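PDB 4CP6: choline binding protein PCPA from Streptococcus pneumoniae, which is a leucine-rich-repeat surface antigen of the pneumococcus, of interest for vaccines and probably held on the cell wall through choline. Local coordinates for residues V38-G43 with T74-Q79; K174-S179 with S197-G202; K258-Y263 with E281-F286; F391-E396 with N410-E415. All blocks are in the same frame, centred on the assembly; numbering follows the deposited sequence. Where two conformers were deposited one is given.

Interaction 1: V38-G43 with T74-Q79; sequences VQVGNG and TEVASQ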
loop_
_atom_site.group_PDB
_atom_site.type_symbol
_atom_site.label_atom_id
_atom_site.label_comp_id
_atom_site.label_asym_id
_atom_site.label_seq_id
_atom_site.Cartn_x
_atom_site.Cartn_y
_atom_site.Cartn_z
ATOM N N VAL A 38 31.083 5.810 -12.963
ATOM C CA VAL A 38 30.817 4.405 -12.693
ATOM C C VAL A 38 29.631 4.220 -11.745
ATOM O O VAL A 38 29.309 5.113 -10.958
ATOM C CB VAL A 38 32.044 3.657 -12.058
ATOM C CG1 VAL A 38 33.179 3.458 -13.053
ATOM C CG2 VAL A 38 32.547 4.329 -10.778
ATOM N N GLN A 39 29.017 3.038 -11.803
ATOM C CA GLN A 39 28.118 2.563 -10.771
ATOM C C GLN A 39 28.972 1.687 -9.848
ATOM O O GLN A 39 29.920 1.009 -10.304
ATOM C CB GLN A 39 26.937 1.741 -11.316
ATOM C CG GLN A 39 27.361 0.461 -12.049
ATOM C CD GLN A 39 26.169 -0.254 -12.629
ATOM O OE1 GLN A 39 25.273 0.359 -13.210
ATOM N NE2 GLN A 39 26.165 -1.571 -12.508
ATOM N N VAL A 40 28.671 1.708 -8.541
ATOM C CA VAL A 40 29.287 0.831 -7.557
ATOM C C VAL A 40 28.457 -0.446 -7.551
ATOM O O VAL A 40 27.234 -0.397 -7.349
ATOM C CB VAL A 40 29.506 1.465 -6.155
ATOM C CG1 VAL A 40 28.218 2.081 -5.592
ATOM C CG2 VAL A 40 30.107 0.463 -5.175
ATOM N N GLY A 41 29.109 -1.554 -7.876
ATOM C CA GLY A 41 28.500 -2.872 -7.988
ATOM C C GLY A 41 28.366 -3.238 -9.454
ATOM O O GLY A 41 28.190 -2.359 -10.307
ATOM N N ASN A 42 28.456 -4.554 -9.768
ATOM C CA ASN A 42 28.315 -4.993 -11.164
ATOM C C ASN A 42 26.854 -5.068 -11.620
ATOM O O ASN A 42 26.606 -5.327 -12.797
ATOM C CB ASN A 42 29.033 -6.364 -11.374
ATOM C CG ASN A 42 28.459 -7.497 -10.544
ATOM O OD1 ASN A 42 27.380 -7.395 -9.939
ATOM N ND2 ASN A 42 29.162 -8.621 -10.490
ATOM N N GLY A 43 25.906 -4.836 -10.692
ATOM C CA GLY A 43 24.469 -4.845 -10.977
ATOM C C GLY A 43 23.820 -6.216 -10.878
ATOM O O GLY A 43 22.624 -6.366 -11.186
ATOM N N THR A 74 28.599 7.604 -9.511
ATOM C CA THR A 74 27.345 8.366 -9.610
ATOM C C THR A 74 26.106 7.538 -9.299
ATOM O O THR A 74 25.008 8.103 -9.187
ATOM C CB THR A 74 27.242 8.973 -11.013
ATOM O OG1 THR A 74 27.327 7.922 -11.968
ATOM C CG2 THR A 74 28.367 9.997 -11.308
ATOM N N GLU A 75 26.243 6.213 -9.238
ATOM C CA GLU A 75 25.082 5.353 -9.003
ATOM C C GLU A 75 25.399 4.188 -8.122
ATOM O O GLU A 75 26.524 3.669 -8.146
ATOM C CB GLU A 75 24.515 4.826 -10.340
ATOM C CG GLU A 75 24.186 5.935 -11.332
ATOM C CD GLU A 75 23.350 5.542 -12.524
ATOM O OE1 GLU A 75 22.824 4.407 -12.532
ATOM O OE2 GLU A 75 23.240 6.365 -13.463
ATOM N N VAL A 76 24.401 3.752 -7.341
ATOM C CA VAL A 76 24.466 2.500 -6.606
ATOM C C VAL A 76 23.784 1.469 -7.517
ATOM O O VAL A 76 22.587 1.618 -7.838
ATOM C CB VAL A 76 23.802 2.567 -5.221
ATOM C CG1 VAL A 76 23.737 1.183 -4.590
ATOM C CG2 VAL A 76 24.558 3.543 -4.309
ATOM N N ALA A 77 24.540 0.444 -7.959
ATOM C CA ALA A 77 23.982 -0.556 -8.857
ATOM C C ALA A 77 22.948 -1.440 -8.165
ATOM O O ALA A 77 23.013 -1.658 -6.951
ATOM C CB ALA A 77 25.095 -1.430 -9.405
ATOM N N SER A 78 22.050 -2.059 -8.958
ATOM C CA SER A 78 21.119 -3.014 -8.399
ATOM C C SER A 78 21.911 -4.095 -7.635
ATOM O O SER A 78 22.960 -4.575 -8.115
ATOM C CB SER A 78 20.322 -3.696 -9.500
ATOM O OG SER A 78 19.546 -2.711 -10.152
ATOM N N GLN A 79 21.405 -4.500 -6.457
ATOM C CA GLN A 79 21.988 -5.525 -5.586
ATOM C C GLN A 79 23.306 -5.122 -4.933
ATOM O O GLN A 79 23.774 -5.874 -4.091
ATOM C CB GLN A 79 22.199 -6.871 -6.350
ATOM C CG GLN A 79 21.016 -7.341 -7.216
ATOM C CD GLN A 79 19.787 -7.716 -6.426
ATOM O OE1 GLN A 79 19.842 -7.986 -5.219
ATOM N NE2 GLN A 79 18.638 -7.676 -7.071
HETATM O O HOH W 1 25.737 -5.013 -7.838
#
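V40 and E75 meet in a parallel beta ladder, where strand 35-40 pairs with strand 69-76 at the amino-terminal end of the leucine-rich-repeat solenoid. V40 N donates to E75 O at 2.9 Å. V40 O then takes the N-H of A77, again at 2.9 Å, so both backbone polar atoms of the valine are used by the facing strand and the residue that follows it. One step earlier T74 N reaches V38 O at 3.0 Å, whereas E75 N, buried by the contact, has no partner in the model. The short strands diverge by 28°, the twist expected of such a pair.

On the face of V40 and V76 the contact is mainly apolar, V40 CG1 resting 4.1 Å from V76 CG2. The opposite face is more polar. There Q39 CG stands between the backbone N and the carbonyl carbon (chi1 62°), and the extended chain carries the amide over the methyl of A77, with Q39 NE2 3.3 Å from A77 CB. The same nitrogen curls back to G41 O of its own segment at 3.1 Å, arriving tilted out of the carbonyl plane, which helps to set the rotation of the amide. G41, without a side chain, lets the A77 methyl lie close.

Farther out, V40 also touches I24 and I60, V76 touches F81, and strand 24-32 flanks Q39 through K27 and L29. S78 OG is tied to K109 O. Beyond the ladder one water bridges the two segments, accepting from G43 N at 2.9 Å and donating to S78 O at 2.8 Å.

Interaction 2: K174-S179 with S197-G202; sequences KLELIS and SVKTLG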
loop_
_atom_site.group_PDB
_atom_site.type_symbol
_atom_site.label_atom_id
_atom_site.label_comp_id
_atom_site.label_asym_id
_atom_site.label_seq_id
_atom_site.Cartn_x
_atom_site.Cartn_y
_atom_site.Cartn_z
ATOM N N LYS A 174 12.605 18.553 -3.136
ATOM C CA LYS A 174 12.165 18.570 -4.530
ATOM C C LYS A 174 11.356 17.290 -4.855
ATOM O O LYS A 174 11.123 17.000 -6.032
ATOM C CB LYS A 174 13.348 18.735 -5.498
ATOM C CG LYS A 174 14.049 20.105 -5.359
ATOM C CD LYS A 174 15.276 20.189 -6.262
ATOM C CE LYS A 174 14.992 20.463 -7.719
ATOM N NZ LYS A 174 16.243 20.785 -8.466
ATOM N N LEU A 175 10.923 16.554 -3.800
ATOM C CA LEU A 175 10.227 15.285 -4.010
ATOM C C LEU A 175 8.895 15.498 -4.705
ATOM O O LEU A 175 8.040 16.210 -4.155
ATOM C CB LEU A 175 10.049 14.567 -2.700
ATOM C CG LEU A 175 9.355 13.213 -2.785
ATOM C CD1 LEU A 175 10.176 12.213 -3.610
ATOM C CD2 LEU A 175 9.105 12.678 -1.375
ATOM N N GLU A 176 8.735 14.922 -5.914
ATOM C CA GLU A 176 7.544 15.196 -6.694
ATOM C C GLU A 176 6.632 13.985 -6.852
ATOM O O GLU A 176 5.420 14.163 -7.065
ATOM C CB GLU A 176 7.993 15.771 -8.056
ATOM C CG GLU A 176 6.886 16.259 -8.965
ATOM C CD GLU A 176 6.269 15.206 -9.869
ATOM O OE1 GLU A 176 6.869 14.120 -10.034
ATOM O OE2 GLU A 176 5.152 15.463 -10.374
ATOM N N LEU A 177 7.223 12.785 -6.833
ATOM C CA LEU A 177 6.455 11.574 -7.089
ATOM C C LEU A 177 6.882 10.485 -6.132
ATOM O O LEU A 177 8.085 10.216 -5.995
ATOM C CB LEU A 177 6.649 11.155 -8.554
ATOM C CG LEU A 177 5.758 9.976 -9.044
ATOM C CD1 LEU A 177 5.685 9.974 -10.553
ATOM C CD2 LEU A 177 6.304 8.618 -8.600
ATOM N N ILE A 178 5.902 9.834 -5.497
ATOM C CA ILE A 178 6.144 8.681 -4.614
ATOM C C ILE A 178 5.293 7.585 -5.222
ATOM O O ILE A 178 4.065 7.718 -5.287
ATOM C CB ILE A 178 5.785 8.918 -3.140
ATOM C CG1 ILE A 178 6.419 10.214 -2.617
ATOM C CG2 ILE A 178 6.225 7.698 -2.333
ATOM C CD1 ILE A 178 6.060 10.526 -1.143
ATOM N N SER A 179 5.933 6.503 -5.675
ATOM C CA SER A 179 5.272 5.442 -6.405
ATOM C C SER A 179 4.485 4.429 -5.546
ATOM O O SER A 179 4.529 4.425 -4.314
ATOM C CB SER A 179 6.308 4.741 -7.270
ATOM O OG SER A 179 5.703 3.929 -8.256
ATOM N N SER A 197 6.258 19.920 -2.301
ATOM C CA SER A 197 6.524 19.640 -3.707
ATOM C C SER A 197 5.824 18.367 -4.282
ATOM O O SER A 197 5.833 18.169 -5.501
ATOM C CB SER A 197 8.033 19.453 -3.887
ATOM O OG SER A 197 8.534 18.565 -2.898
ATOM N N VAL A 198 5.290 17.486 -3.399
ATOM C CA VAL A 198 4.731 16.206 -3.850
ATOM C C VAL A 198 3.481 16.444 -4.668
ATOM O O VAL A 198 2.516 17.047 -4.166
ATOM C CB VAL A 198 4.468 15.243 -2.678
ATOM C CG1 VAL A 198 3.853 13.934 -3.198
ATOM C CG2 VAL A 198 5.764 14.950 -1.907
ATOM N N LYS A 199 3.513 15.979 -5.934
ATOM C CA LYS A 199 2.384 16.157 -6.846
ATOM C C LYS A 199 1.645 14.859 -7.122
ATOM O O LYS A 199 0.444 14.914 -7.414
ATOM C CB LYS A 199 2.894 16.741 -8.168
ATOM C CG LYS A 199 1.780 17.151 -9.119
ATOM C CD LYS A 199 2.308 17.748 -10.411
ATOM C CE LYS A 199 1.161 18.117 -11.322
ATOM N NZ LYS A 199 1.636 18.773 -12.576
ATOM N N THR A 200 2.350 13.706 -7.092
ATOM C CA THR A 200 1.759 12.432 -7.487
ATOM C C THR A 200 2.101 11.383 -6.464
ATOM O O THR A 200 3.274 11.260 -6.066
ATOM C CB THR A 200 2.329 12.047 -8.856
ATOM O OG1 THR A 200 2.001 13.078 -9.794
ATOM C CG2 THR A 200 1.801 10.696 -9.370
ATOM N N LEU A 201 1.077 10.589 -6.091
ATOM C CA LEU A 201 1.212 9.417 -5.219
ATOM C C LEU A 201 0.671 8.217 -5.939
ATOM O O LEU A 201 -0.447 8.277 -6.453
ATOM C CB LEU A 201 0.434 9.578 -3.891
ATOM C CG LEU A 201 0.881 10.716 -3.018
ATOM C CD1 LEU A 201 -0.035 10.853 -1.816
ATOM C CD2 LEU A 201 2.328 10.566 -2.545
ATOM N N GLY A 202 1.444 7.143 -5.977
ATOM C CA GLY A 202 0.963 5.912 -6.585
ATOM C C GLY A 202 -0.060 5.233 -5.693
ATOM O O GLY A 202 -0.322 5.667 -4.564
#
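Segments 174-179 and 197-202 run side by side only 7° from parallel, L177 bridging to T200 and I178 to L201, as successive turns do in a leucine-rich-repeat solenoid. E176 O is the pivot of the ladder: it receives K199 N at 2.9 Å, well tilted from the carbonyl plane, and T200 N at 3.1 Å, almost in line with the C=O. Two donors from consecutive residues thus grip one oxygen. After it I178 N donates to T200 O, and G202 N returns to I178 O at 2.8 Å.

The side chains sort by face. I178 and L201 lie alongside each other, pointing the same way, with L201 CD2 set 3.9 Å from I178 CB. Three residues earlier, ahead of the strands, L175 and V198 also lie alongside each other, L175 CD2 and V198 CG2 being 4.1 Å apart. On the other face the branched end of L177 slants across T200, where L177 CG lies 4.0 Å from T200 CB. E176 bends at chi2 (-87°), which lays its carboxylate along the lysine stem, E176 OE2 being 3.4 Å from K199 CB. The charged ends do not touch, so any attraction between them is probably diffuse. At the start of the pair the S197 hydroxyl lies within reach of both L175 O and S173 O.

Strand 152-153 continues the ladder beyond segment 174-179, its backbone bonding to L177 and S179. On the apolar side L194 of strand 191-194 touches I178 and L201, and F224 of strand 224-227 packs on V198 and L201.

Interaction 3: K258-Y263 with E281-F286; sequences KELASY and EKIGTF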
loop_
_atom_site.group_PDB
_atom_site.type_symbol
_atom_site.label_atom_id
_atom_site.label_comp_id
_atom_site.label_asym_id
_atom_site.label_seq_id
_atom_site.Cartn_x
_atom_site.Cartn_y
_atom_site.Cartn_z
ATOM N N LYS A 258 -15.811 11.742 -3.258
ATOM C CA LYS A 258 -16.393 11.001 -4.382
ATOM C C LYS A 258 -15.911 9.541 -4.341
ATOM O O LYS A 258 -16.604 8.642 -4.834
ATOM C CB LYS A 258 -15.997 11.612 -5.714
ATOM C CG LYS A 258 -16.516 13.043 -5.865
ATOM C CD LYS A 258 -16.417 13.525 -7.306
ATOM C CE LYS A 258 -17.377 14.664 -7.583
ATOM N NZ LYS A 258 -16.732 15.995 -7.410
ATOM N N GLU A 259 -14.712 9.294 -3.792
ATOM C CA GLU A 259 -14.229 7.923 -3.734
ATOM C C GLU A 259 -13.332 7.678 -2.562
ATOM O O GLU A 259 -12.584 8.579 -2.120
ATOM C CB GLU A 259 -13.527 7.522 -5.042
ATOM C CG GLU A 259 -12.216 8.224 -5.280
ATOM C CD GLU A 259 -11.497 7.749 -6.530
ATOM O OE1 GLU A 259 -11.149 6.547 -6.624
ATOM O OE2 GLU A 259 -11.281 8.599 -7.419
ATOM N N LEU A 260 -13.357 6.403 -2.092
ATOM C CA LEU A 260 -12.403 5.921 -1.102
ATOM C C LEU A 260 -11.381 5.153 -1.906
ATOM O O LEU A 260 -11.754 4.236 -2.657
ATOM C CB LEU A 260 -13.038 5.018 -0.048
ATOM C CG LEU A 260 -14.268 5.582 0.645
ATOM C CD1 LEU A 260 -14.739 4.629 1.700
ATOM C CD2 LEU A 260 -13.973 6.931 1.305
ATOM N N ALA A 261 -10.106 5.524 -1.796
ATOM C CA ALA A 261 -9.066 4.844 -2.564
ATOM C C ALA A 261 -8.928 3.408 -2.112
ATOM O O ALA A 261 -9.316 3.031 -0.994
ATOM C CB ALA A 261 -7.723 5.546 -2.337
ATOM N N SER A 262 -8.330 2.610 -2.969
ATOM C CA SER A 262 -8.032 1.248 -2.598
ATOM C C SER A 262 -7.157 1.247 -1.336
ATOM O O SER A 262 -6.275 2.117 -1.184
ATOM C CB SER A 262 -7.325 0.537 -3.741
ATOM O OG SER A 262 -6.214 1.261 -4.244
ATOM N N TYR A 263 -7.419 0.284 -0.420
ATOM C CA TYR A 263 -6.685 0.114 0.844
ATOM C C TYR A 263 -6.775 1.339 1.781
ATOM O O TYR A 263 -6.021 1.408 2.772
ATOM C CB TYR A 263 -5.202 -0.219 0.550
ATOM C CG TYR A 263 -5.012 -1.629 0.031
ATOM C CD1 TYR A 263 -5.073 -1.910 -1.335
ATOM C CD2 TYR A 263 -4.798 -2.689 0.907
ATOM C CE1 TYR A 263 -4.885 -3.202 -1.810
ATOM C CE2 TYR A 263 -4.601 -3.985 0.439
ATOM C CZ TYR A 263 -4.664 -4.236 -0.918
ATOM O OH TYR A 263 -4.440 -5.542 -1.347
ATOM N N GLU A 281 -19.299 7.920 -4.671
ATOM C CA GLU A 281 -19.678 7.012 -5.748
ATOM C C GLU A 281 -18.971 5.667 -5.732
ATOM O O GLU A 281 -19.519 4.704 -6.263
ATOM C CB GLU A 281 -19.368 7.634 -7.119
ATOM C CG GLU A 281 -20.072 8.962 -7.372
ATOM C CD GLU A 281 -19.543 9.755 -8.556
ATOM O OE1 GLU A 281 -18.471 9.405 -9.104
ATOM O OE2 GLU A 281 -20.202 10.753 -8.922
ATOM N N LYS A 282 -17.749 5.615 -5.219
ATOM C CA LYS A 282 -16.934 4.414 -5.321
ATOM C C LYS A 282 -16.157 4.100 -4.079
ATOM O O LYS A 282 -15.539 4.989 -3.483
ATOM C CB LYS A 282 -15.981 4.618 -6.529
ATOM C CG LYS A 282 -14.950 3.509 -6.743
ATOM C CD LYS A 282 -14.164 3.818 -8.010
ATOM C CE LYS A 282 -13.250 2.706 -8.391
ATOM N NZ LYS A 282 -12.487 3.070 -9.620
ATOM N N ILE A 283 -16.133 2.805 -3.737
ATOM C CA ILE A 283 -15.329 2.275 -2.641
ATOM C C ILE A 283 -14.285 1.349 -3.278
ATOM O O ILE A 283 -14.647 0.333 -3.901
ATOM C CB ILE A 283 -16.199 1.522 -1.615
ATOM C CG1 ILE A 283 -17.169 2.512 -0.951
ATOM C CG2 ILE A 283 -15.338 0.775 -0.597
ATOM C CD1 ILE A 283 -18.233 1.850 -0.080
ATOM N N GLY A 284 -13.009 1.719 -3.136
ATOM C CA GLY A 284 -11.891 1.001 -3.745
ATOM C C GLY A 284 -11.646 -0.390 -3.204
ATOM O O GLY A 284 -12.081 -0.737 -2.101
ATOM N N THR A 285 -10.833 -1.159 -3.933
ATOM C CA THR A 285 -10.517 -2.529 -3.539
ATOM C C THR A 285 -9.825 -2.552 -2.159
ATOM O O THR A 285 -8.988 -1.694 -1.852
ATOM C CB THR A 285 -9.761 -3.257 -4.674
ATOM O OG1 THR A 285 -9.658 -4.645 -4.363
ATOM C CG2 THR A 285 -8.355 -2.717 -4.873
ATOM N N PHE A 286 -10.173 -3.547 -1.309
ATOM C CA PHE A 286 -9.628 -3.686 0.039
ATOM C C PHE A 286 -9.847 -2.442 0.897
ATOM O O PHE A 286 -9.127 -2.264 1.895
ATOM C CB PHE A 286 -8.138 -4.054 -0.011
ATOM C CG PHE A 286 -7.812 -5.438 -0.517
ATOM C CD1 PHE A 286 -7.773 -5.701 -1.880
ATOM C CD2 PHE A 286 -7.492 -6.460 0.371
ATOM C CE1 PHE A 286 -7.454 -6.975 -2.349
ATOM C CE2 PHE A 286 -7.182 -7.737 -0.099
ATOM C CZ PHE A 286 -7.174 -7.982 -1.451
HETATM O O HOH W 2 -10.874 5.512 -9.188
#
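K258 O is gripped by two backbone N-H groups, E281 N at 2.8 Å and K282 N at 3.3 Å, the second lying in the carbonyl plane. From this fork the parallel ladder proceeds through L260 N to K282 O and G284 N to L260 O. Past the strands, Y263 N adds a further backbone bond to T285 O at 2.9 Å. L260 and I283 lie alongside one another on the apolar face, while S262 CB meets T285 CG2 at 3.6 Å.

The aromatic pair is the distinctive feature. The Y263 and F286 rings are almost parallel, 6° apart, yet slid so far that they barely overlap. Each ring instead receives an atom of the other residue: F286 CB stands over the centre of the Y263 ring in a CH-pi contact of 3.5 Å, and Y263 OH sits above the centre of the F286 ring. R207 NE holds that hydroxyl in place.

On the face of E259 and K282 a water joins E259 OE1 to K282 NZ. The opposite charges are therefore linked through solvent, and their attraction is probably weakened; in this contact between solenoid turns, backbone bonds and ring packing do most of the joining.

Interaction 4: F391-E396 with N410-E415; sequences FYVTSE and NDIIVE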
loop_
_atom_site.group_PDB
_atom_site.type_symbol
_atom_site.label_atom_id
_atom_site.label_comp_id
_atom_site.label_asym_id
_atom_site.label_seq_id
_atom_site.Cartn_x
_atom_site.Cartn_y
_atom_site.Cartn_z
ATOM N N PHE A 391 -33.467 -16.256 3.868
ATOM C CA PHE A 391 -33.672 -15.218 2.869
ATOM C C PHE A 391 -35.065 -14.668 2.960
ATOM O O PHE A 391 -36.029 -15.441 3.140
ATOM C CB PHE A 391 -33.471 -15.746 1.454
ATOM C CG PHE A 391 -32.034 -15.946 1.032
ATOM C CD1 PHE A 391 -31.380 -17.148 1.281
ATOM C CD2 PHE A 391 -31.356 -14.955 0.331
ATOM C CE1 PHE A 391 -30.062 -17.345 0.856
ATOM C CE2 PHE A 391 -30.032 -15.149 -0.087
ATOM C CZ PHE A 391 -29.392 -16.340 0.181
ATOM N N TYR A 392 -35.208 -13.361 2.706
ATOM C CA TYR A 392 -36.493 -12.657 2.663
ATOM C C TYR A 392 -36.542 -12.046 1.265
ATOM O O TYR A 392 -35.653 -11.243 0.896
ATOM C CB TYR A 392 -36.615 -11.610 3.789
ATOM C CG TYR A 392 -36.516 -12.178 5.194
ATOM C CD1 TYR A 392 -35.285 -12.463 5.768
ATOM C CD2 TYR A 392 -37.667 -12.461 5.941
ATOM C CE1 TYR A 392 -35.189 -13.015 7.050
ATOM C CE2 TYR A 392 -37.581 -13.000 7.229
ATOM C CZ TYR A 392 -36.338 -13.279 7.779
ATOM O OH TYR A 392 -36.223 -13.806 9.058
ATOM N N VAL A 393 -37.527 -12.443 0.453
ATOM C CA VAL A 393 -37.615 -12.010 -0.945
ATOM C C VAL A 393 -39.013 -11.450 -1.253
ATOM O O VAL A 393 -39.931 -11.633 -0.451
ATOM C CB VAL A 393 -37.220 -13.123 -1.946
ATOM C CG1 VAL A 393 -35.799 -13.632 -1.670
ATOM C CG2 VAL A 393 -38.212 -14.289 -1.913
ATOM N N THR A 394 -39.171 -10.794 -2.413
ATOM C CA THR A 394 -40.432 -10.126 -2.739
ATOM C C THR A 394 -41.375 -10.967 -3.558
ATOM O O THR A 394 -42.546 -10.601 -3.658
ATOM C CB THR A 394 -40.152 -8.791 -3.473
ATOM O OG1 THR A 394 -39.522 -9.086 -4.714
ATOM C CG2 THR A 394 -39.321 -7.825 -2.636
ATOM N N SER A 395 -40.901 -12.052 -4.201
ATOM C CA SER A 395 -41.798 -12.852 -5.043
ATOM C C SER A 395 -41.450 -14.319 -5.053
ATOM O O SER A 395 -40.307 -14.693 -4.780
ATOM C CB SER A 395 -41.747 -12.347 -6.480
ATOM O OG SER A 395 -40.509 -12.656 -7.113
ATOM N N GLU A 396 -42.407 -15.148 -5.480
ATOM C CA GLU A 396 -42.182 -16.574 -5.666
ATOM C C GLU A 396 -41.142 -16.799 -6.774
ATOM O O GLU A 396 -40.351 -17.728 -6.642
ATOM C CB GLU A 396 -43.505 -17.301 -5.997
ATOM C CG GLU A 396 -44.410 -17.486 -4.782
ATOM C CD GLU A 396 -43.896 -18.340 -3.633
ATOM O OE1 GLU A 396 -43.092 -19.268 -3.873
ATOM O OE2 GLU A 396 -44.345 -18.111 -2.489
ATOM N N ASN A 410 -31.472 -23.185 1.991
ATOM C CA ASN A 410 -31.856 -22.155 2.955
ATOM C C ASN A 410 -33.365 -21.944 3.020
ATOM O O ASN A 410 -34.040 -22.030 1.989
ATOM C CB ASN A 410 -31.241 -20.813 2.543
ATOM C CG ASN A 410 -29.743 -20.885 2.451
ATOM O OD1 ASN A 410 -29.206 -21.488 1.532
ATOM N ND2 ASN A 410 -29.045 -20.304 3.409
ATOM N N ASP A 411 -33.860 -21.556 4.206
ATOM C CA ASP A 411 -35.252 -21.144 4.351
ATOM C C ASP A 411 -35.408 -19.803 3.569
ATOM O O ASP A 411 -34.607 -18.875 3.775
ATOM C CB ASP A 411 -35.533 -20.913 5.841
ATOM C CG ASP A 411 -36.968 -20.586 6.163
ATOM O OD1 ASP A 411 -37.845 -20.990 5.390
ATOM O OD2 ASP A 411 -37.206 -19.974 7.231
ATOM N N ILE A 412 -36.386 -19.730 2.655
ATOM C CA ILE A 412 -36.691 -18.548 1.855
ATOM C C ILE A 412 -38.140 -18.165 2.126
ATOM O O ILE A 412 -39.065 -18.972 1.890
ATOM C CB ILE A 412 -36.459 -18.758 0.352
ATOM C CG1 ILE A 412 -35.011 -19.256 0.070
ATOM C CG2 ILE A 412 -36.765 -17.458 -0.406
ATOM C CD1 ILE A 412 -34.832 -19.796 -1.294
ATOM N N ILE A 413 -38.320 -16.940 2.626
ATOM C CA ILE A 413 -39.633 -16.371 2.966
ATOM C C ILE A 413 -40.028 -15.332 1.929
ATOM O O ILE A 413 -39.276 -14.370 1.684
ATOM C CB ILE A 413 -39.601 -15.806 4.407
ATOM C CG1 ILE A 413 -39.246 -16.945 5.408
ATOM C CG2 ILE A 413 -40.956 -15.145 4.761
ATOM C CD1 ILE A 413 -38.810 -16.490 6.813
ATOM N N VAL A 414 -41.193 -15.506 1.301
ATOM C CA VAL A 414 -41.720 -14.551 0.327
ATOM C C VAL A 414 -42.612 -13.575 1.114
ATOM O O VAL A 414 -43.609 -13.989 1.718
ATOM C CB VAL A 414 -42.501 -15.233 -0.830
ATOM C CG1 VAL A 414 -43.100 -14.202 -1.777
ATOM C CG2 VAL A 414 -41.601 -16.208 -1.590
ATOM N N GLU A 415 -42.262 -12.294 1.112
ATOM C CA GLU A 415 -43.039 -11.278 1.832
ATOM C C GLU A 415 -44.449 -11.123 1.220
ATOM O O GLU A 415 -44.633 -11.324 0.019
ATOM C CB GLU A 415 -42.281 -9.936 1.761
ATOM C CG GLU A 415 -42.845 -8.785 2.591
ATOM C CD GLU A 415 -41.949 -7.571 2.784
ATOM O OE1 GLU A 415 -41.122 -7.279 1.886
ATOM O OE2 GLU A 415 -42.095 -6.894 3.830
HETATM O O HOH W 3 -43.783 -8.959 -1.950
#
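F391 presents a ring edge to N410, whose CB lies in the ring plane 3.9 Å from F391 CD1, and the asparagine amide is turned 82° to the ring, held by bonds from N410 OD1 to T408 OG1 and from N410 ND2 to V389 O. F383 meets the same ring edge-to-face. These residues belong to a beta-alpha-beta unit, strand 390-393, helix 396-405 and strand 412-414, at the carboxy-terminal end of the solenoid. On the reverse face of the sheet Y392 stacks with H368, and I413 CD1 approaches Y392 CE2 to 3.7 Å.

Four nearly straight backbone bonds join the parallel strands. F391 N donates to D411 O, and I413 N returns to F391 O at 2.8 Å with an angle of 176°. V393 repeats the pattern, its N bonding to I413 O and its O to E415 N.

The face bearing F391, V393, I412 and V414 turns toward the helix. V393 CG2, set between the backbone N and the carbonyl carbon, reaches I412 CG2 at 3.8 Å; L402 touches F391, V393 and I412. From the same helix K399 NZ bonds to I412 O. S395 occupies the N-cap, its OG accepting from I398 N, while a water joins T394 O to E415 O beyond the strands. E396, the first residue of the helix, bends at chi2 (-63°) and crosses V414 at about a right angle, leaving E396 OE2 3.5 Å from V414 CG2.

How the interactions relate
One principle, parallel strand pairing through backbone bonds, recurs along the elongated chain and takes different chemistry at each place. Interactions 1 and 2 reach the same sheet, their centres 25 Å apart, yet interaction 1 is largely buried whereas interaction 2 has a partly exposed, polar flank. Interaction 3 belongs to another sheet, its centre 21 Å from that of interaction 2; both have a carbonyl taking two N-H donors, but interaction 3 adds aromatic packing. Interaction 4, across the chain's centre from interactions 1 and 2, differs in that a helix, 396-405, lies in the connection between its strands, where the other three have strand and loop; its apolar face packs against that helix. None touches another.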